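Local atomic coordinates of glucose-inhibited division protein A-related protein, probable oxidoreductase (Thermus thermophilus, PDB entry 2CUL), a protein that binds flavin-adenine dinucleotide in a Rossmann fold and is probably an oxidoreductase related to glucose-inhibited division protein A. Residues L181-E186 and L206-G211. Numbering follows the deposited sequence.
Sequences LAFHPE and LCVREG. With FAD (flavin-adenine dinucleotide), chain B.
Phe-183 and Val-208 turn matching branches toward one another: CG of the phenylalanine and CG1 of the valine each stand anti to their own carbonyl carbon (chi1 -76° for the phenylalanine), an arrangement that helps bring ring atom CD2 of Phe-183 to 3.8 Å from Val-208 CG1. The meeting illustrates how a Rossmann-type FAD-binding fold joins its cofactor-contacting loop to a second, antiparallel sheet, for 206-211 follows strand 201-203 at the margin of the mixed sheet, whereas 181-183 ends a strand of the antiparallel one. The methyl reaches the ring at a slant. Cys-207 is rotated differently, its SG lying between backbone N and carbonyl carbon (chi1 76°), and comes to the rim of the same ring, 4.2 Å from Phe-183 CE2 and nearly in the ring plane, an edge-on sulfur-aromatic contact. Leu-153 of helix 148-155 and the ring of Phe-160 also pack against Phe-183.

Polar links hold the two backbones beside this apolar patch. Phe-183 N donates to Cys-207 O over 2.8 Å, a fairly straight bond (159° at the hydrogen), and CB of Ala-182 rests 3.5 Å from the same oxygen. A water bridges the two segments, giving one hydrogen to Phe-183 O and the other to Val-208 O, so both carbonyls of the buried pair are satisfied without a direct bond. One residue before the cysteine, the loop meets the cofactor: CD2 of Leu-206 approaches the ribityl O3' of FAD, while its backbone N donates to phosphate oxygen O2P of FAD at 2.9 Å.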
ATOM      1  N   LEU A 181     -12.952  -3.358   0.085  1.00  9.71           N
ATOM      2  CA  LEU A 181     -12.801  -4.644   0.739  1.00 10.61           C
ATOM      3  C   LEU A 181     -11.440  -4.771   1.401  1.00 10.48           C
ATOM      4  O   LEU A 181     -10.418  -4.416   0.818  1.00 10.44           O
ATOM      5  CB  LEU A 181     -12.966  -5.776  -0.274  1.00 10.13           C
ATOM      6  CG  LEU A 181     -14.324  -5.895  -0.964  1.00 12.13           C
ATOM      7  CD1 LEU A 181     -14.312  -7.107  -1.882  1.00 15.65           C
ATOM      8  CD2 LEU A 181     -15.422  -6.035   0.079  1.00 14.33           C
ATOM      9  N   ALA A 182     -11.444  -5.277   2.629  1.00 10.10           N
ATOM     10  CA  ALA A 182     -10.214  -5.493   3.377  1.00  9.43           C
ATOM     11  C   ALA A 182     -10.127  -6.988   3.644  1.00  9.13           C
ATOM     12  O   ALA A 182     -11.154  -7.662   3.748  1.00 10.86           O
ATOM     13  CB  ALA A 182     -10.252  -4.735   4.696  1.00  8.98           C
ATOM     14  N   PHE A 183      -8.909  -7.510   3.729  1.00  8.72           N
ATOM     15  CA  PHE A 183      -8.727  -8.927   4.019  1.00  8.27           C
ATOM     16  C   PHE A 183      -9.410  -9.237   5.343  1.00  9.47           C
ATOM     17  O   PHE A 183      -9.302  -8.474   6.304  1.00 11.94           O
ATOM     18  CB  PHE A 183      -7.241  -9.264   4.145  1.00  7.77           C
ATOM     19  CG  PHE A 183      -6.521  -9.346   2.833  1.00  8.36           C
ATOM     20  CD1 PHE A 183      -6.667 -10.461   2.018  1.00  9.37           C
ATOM     21  CD2 PHE A 183      -5.688  -8.310   2.414  1.00  8.99           C
ATOM     22  CE1 PHE A 183      -5.993 -10.551   0.802  1.00 10.26           C
ATOM     23  CE2 PHE A 183      -5.011  -8.389   1.201  1.00  8.92           C
ATOM     24  CZ  PHE A 183      -5.161  -9.511   0.393  1.00  9.14           C
ATOM     25  N   HIS A 184     -10.116 -10.360   5.394  1.00  8.28           N
ATOM     26  CA  HIS A 184     -10.790 -10.768   6.619  1.00  8.98           C
ATOM     27  C   HIS A 184      -9.710 -10.937   7.690  1.00 11.96           C
ATOM     28  O   HIS A 184      -8.616 -11.434   7.410  1.00  8.66           O
ATOM     29  CB  HIS A 184     -11.524 -12.089   6.378  1.00 11.27           C
ATOM     30  CG  HIS A 184     -12.393 -12.516   7.519  1.00  9.83           C
ATOM     31  ND1 HIS A 184     -11.884 -13.004   8.703  1.00 10.88           N
ATOM     32  CD2 HIS A 184     -13.739 -12.514   7.660  1.00  9.70           C
ATOM     33  CE1 HIS A 184     -12.879 -13.285   9.525  1.00  8.51           C
ATOM     34  NE2 HIS A 184     -14.016 -12.996   8.917  1.00  9.79           N
ATOM     35  N   PRO A 185      -9.995 -10.521   8.932  1.00 11.82           N
ATOM     36  CA  PRO A 185      -9.011 -10.645  10.011  1.00 13.74           C
ATOM     37  C   PRO A 185      -8.369 -12.024  10.182  1.00 10.93           C
ATOM     38  O   PRO A 185      -7.194 -12.120  10.540  1.00 10.81           O
ATOM     39  CB  PRO A 185      -9.804 -10.220  11.242  1.00 18.67           C
ATOM     40  CG  PRO A 185     -10.712  -9.173  10.686  1.00 23.39           C
ATOM     41  CD  PRO A 185     -11.199  -9.813   9.401  1.00 15.17           C
ATOM     42  N   GLU A 186      -9.128 -13.087   9.936  1.00  9.67           N
ATOM     43  CA  GLU A 186      -8.604 -14.443  10.087  1.00 11.81           C
ATOM     44  C   GLU A 186      -7.494 -14.767   9.089  1.00 10.54           C
ATOM     45  O   GLU A 186      -6.724 -15.699   9.298  1.00 13.56           O
ATOM     46  CB  GLU A 186      -9.743 -15.464   9.953  1.00 11.87           C
ATOM     47  CG  GLU A 186      -9.320 -16.933   9.980  1.00 17.48           C
ATOM     48  CD  GLU A 186      -8.534 -17.317  11.224  1.00 25.10           C
ATOM     49  OE1 GLU A 186      -8.926 -16.906  12.336  1.00 26.06           O
ATOM     50  OE2 GLU A 186      -7.529 -18.045  11.088  1.00 31.01           O
ATOM     51  N   LEU A 206      -4.577  -0.122   5.360  1.00  7.36           N
ATOM     52  CA  LEU A 206      -6.025  -0.198   5.252  1.00  6.58           C
ATOM     53  C   LEU A 206      -6.560  -1.481   4.624  1.00  8.35           C
ATOM     54  O   LEU A 206      -7.685  -1.887   4.927  1.00  9.96           O
ATOM     55  CB  LEU A 206      -6.552   1.011   4.473  1.00 10.02           C
ATOM     56  CG  LEU A 206      -7.960   1.443   4.889  1.00  7.32           C
ATOM     57  CD1 LEU A 206      -7.883   2.119   6.253  1.00  9.79           C
ATOM     58  CD2 LEU A 206      -8.553   2.390   3.853  1.00  7.90           C
ATOM     59  N   CYS A 207      -5.782  -2.128   3.759  1.00  6.87           N
ATOM     60  CA  CYS A 207      -6.290  -3.352   3.146  1.00  7.77           C
ATOM     61  C   CYS A 207      -6.414  -4.498   4.153  1.00  9.75           C
ATOM     62  O   CYS A 207      -6.965  -5.547   3.827  1.00  9.39           O
ATOM     63  CB  CYS A 207      -5.446  -3.766   1.919  1.00  7.55           C
ATOM     64  SG  CYS A 207      -3.826  -4.520   2.208  1.00  8.94           S
ATOM     65  N   VAL A 208      -5.923  -4.295   5.379  1.00  9.31           N
ATOM     66  CA  VAL A 208      -6.049  -5.323   6.420  1.00  9.65           C
ATOM     67  C   VAL A 208      -6.659  -4.808   7.725  1.00 10.57           C
ATOM     68  O   VAL A 208      -7.296  -5.566   8.455  1.00 10.65           O
ATOM     69  CB  VAL A 208      -4.700  -6.015   6.755  1.00 12.06           C
ATOM     70  CG1 VAL A 208      -4.303  -6.934   5.621  1.00 15.93           C
ATOM     71  CG2 VAL A 208      -3.618  -4.991   7.015  1.00 13.93           C
ATOM     72  N   ARG A 209      -6.465  -3.527   8.026  1.00  9.21           N
ATOM     73  CA  ARG A 209      -7.024  -2.962   9.252  1.00 11.93           C
ATOM     74  C   ARG A 209      -7.260  -1.466   9.121  1.00 13.27           C
ATOM     75  O   ARG A 209      -6.464  -0.753   8.507  1.00 11.17           O
ATOM     76  CB  ARG A 209      -6.097  -3.239  10.440  1.00 15.46           C
ATOM     77  CG  ARG A 209      -6.633  -2.717  11.764  1.00 23.07           C
ATOM     78  CD  ARG A 209      -5.952  -3.387  12.946  1.00 28.77           C
ATOM     79  NE  ARG A 209      -4.505  -3.204  12.933  1.00 29.94           N
ATOM     80  CZ  ARG A 209      -3.677  -3.752  13.818  1.00 31.70           C
ATOM     81  NH1 ARG A 209      -4.154  -4.517  14.791  1.00 30.60           N
ATOM     82  NH2 ARG A 209      -2.374  -3.535  13.729  1.00 24.25           N
ATOM     83  N   GLU A 210      -8.359  -0.992   9.701  1.00 12.49           N
ATOM     84  CA  GLU A 210      -8.693   0.425   9.632  1.00 12.82           C
ATOM     85  C   GLU A 210      -7.719   1.281  10.429  1.00 12.14           C
ATOM     86  O   GLU A 210      -7.039   0.799  11.341  1.00 10.89           O
ATOM     87  CB  GLU A 210     -10.119   0.665  10.141  1.00 12.65           C
ATOM     88  CG  GLU A 210     -11.201   0.117   9.228  1.00 17.25           C
ATOM     89  CD  GLU A 210     -12.593   0.543   9.648  1.00 21.71           C
ATOM     90  OE1 GLU A 210     -13.044   0.122  10.734  1.00 20.00           O
ATOM     91  OE2 GLU A 210     -13.235   1.303   8.893  1.00 21.03           O
ATOM     92  N   GLY A 211      -7.650   2.557  10.067  1.00 10.71           N
ATOM     93  CA  GLY A 211      -6.763   3.478  10.750  1.00 12.61           C
ATOM     94  C   GLY A 211      -6.576   4.753   9.954  1.00 12.88           C
ATOM     95  O   GLY A 211      -6.974   4.817   8.793  1.00 10.98           O
TER
HETATM   96  PA  FAD B 301      -3.182   4.222   0.231  1.00  7.35           P
HETATM   97  O1A FAD B 301      -4.488   4.433  -0.413  1.00  7.04           O
HETATM   98  O2A FAD B 301      -2.482   5.368   0.867  1.00  9.30           O
HETATM   99  O5B FAD B 301      -2.169   3.586  -0.825  1.00  7.46           O
HETATM  100  C5B FAD B 301      -2.561   2.455  -1.604  1.00  6.88           C
HETATM  101  C4B FAD B 301      -1.666   2.468  -2.838  1.00  6.31           C
HETATM  102  O4B FAD B 301      -1.789   1.187  -3.456  1.00  6.30           O
HETATM  103  C3B FAD B 301      -2.064   3.508  -3.904  1.00  8.52           C
HETATM  104  O3B FAD B 301      -0.961   4.280  -4.329  1.00 11.66           O
HETATM  105  C2B FAD B 301      -2.662   2.666  -4.992  1.00  9.58           C
HETATM  106  O2B FAD B 301      -2.667   3.234  -6.281  1.00 10.34           O
HETATM  107  C1B FAD B 301      -1.845   1.383  -4.862  1.00  9.36           C
HETATM  108  N9A FAD B 301      -2.457   0.195  -5.452  1.00  8.53           N
HETATM  109  C8A FAD B 301      -3.674  -0.359  -5.130  1.00  7.89           C
HETATM  110  N7A FAD B 301      -3.940  -1.443  -5.849  1.00  8.94           N
HETATM  111  C5A FAD B 301      -2.839  -1.592  -6.670  1.00  7.81           C
HETATM  112  C6A FAD B 301      -2.520  -2.552  -7.660  1.00  7.36           C
HETATM  113  N6A FAD B 301      -3.307  -3.563  -7.984  1.00  8.21           N
HETATM  114  N1A FAD B 301      -1.308  -2.411  -8.316  1.00  8.14           N
HETATM  115  C2A FAD B 301      -0.468  -1.368  -7.999  1.00  8.34           C
HETATM  116  N3A FAD B 301      -0.720  -0.418  -7.061  1.00  6.27           N
HETATM  117  C4A FAD B 301      -1.915  -0.574  -6.429  1.00  7.51           C
HETATM  118  N1  FAD B 301      -7.184   8.928   7.093  1.00  8.31           N
HETATM  119  C2  FAD B 301      -6.809  10.156   7.589  1.00 10.43           C
HETATM  120  O2  FAD B 301      -5.956  10.253   8.438  1.00 11.25           O
HETATM  121  N3  FAD B 301      -7.441  11.303   7.084  1.00 10.27           N
HETATM  122  C4  FAD B 301      -8.424  11.288   6.118  1.00 12.94           C
HETATM  123  O4  FAD B 301      -8.944  12.350   5.714  1.00 14.37           O
HETATM  124  C4X FAD B 301      -8.810  10.028   5.613  1.00 11.20           C
HETATM  125  N5  FAD B 301      -9.800   9.933   4.645  1.00  8.90           N
HETATM  126  C5X FAD B 301     -10.184   8.702   4.147  1.00  7.34           C
HETATM  127  C6  FAD B 301     -11.181   8.632   3.175  1.00  9.40           C
HETATM  128  C7  FAD B 301     -11.608   7.409   2.625  1.00 11.64           C
HETATM  129  C7M FAD B 301     -12.689   7.408   1.572  1.00 12.23           C
HETATM  130  C8  FAD B 301     -10.984   6.197   3.093  1.00 10.49           C
HETATM  131  C8M FAD B 301     -11.376   4.848   2.552  1.00 11.13           C
HETATM  132  C9  FAD B 301      -9.974   6.250   4.085  1.00 10.57           C
HETATM  133  C9A FAD B 301      -9.551   7.490   4.632  1.00  9.12           C
HETATM  134  N10 FAD B 301      -8.527   7.591   5.640  1.00  7.30           N
HETATM  135  C10 FAD B 301      -8.160   8.857   6.130  1.00 10.25           C
HETATM  136  C1' FAD B 301      -7.834   6.365   6.208  1.00  8.29           C
HETATM  137  C2' FAD B 301      -6.380   6.061   5.784  1.00  8.60           C
HETATM  138  O2' FAD B 301      -5.508   6.930   6.456  1.00  8.92           O
HETATM  139  C3' FAD B 301      -6.158   6.199   4.264  1.00  9.38           C
HETATM  140  O3' FAD B 301      -7.019   5.325   3.535  1.00  9.50           O
HETATM  141  C4' FAD B 301      -4.719   5.853   3.831  1.00  9.60           C
HETATM  142  O4' FAD B 301      -4.475   6.275   2.492  1.00  8.11           O
HETATM  143  C5' FAD B 301      -4.507   4.333   3.973  1.00  8.71           C
HETATM  144  O5' FAD B 301      -3.153   4.002   3.620  1.00  7.20           O
HETATM  145  P   FAD B 301      -2.786   2.752   2.717  1.00  7.81           P
HETATM  146  O1P FAD B 301      -1.315   2.764   2.655  1.00  7.40           O
HETATM  147  O2P FAD B 301      -3.423   1.500   3.249  1.00  8.29           O
HETATM  148  O3P FAD B 301      -3.423   3.046   1.307  1.00  6.38           O
HETATM  149  O   HOH W   1      -9.891  -6.267   7.934  1.00 13.84           O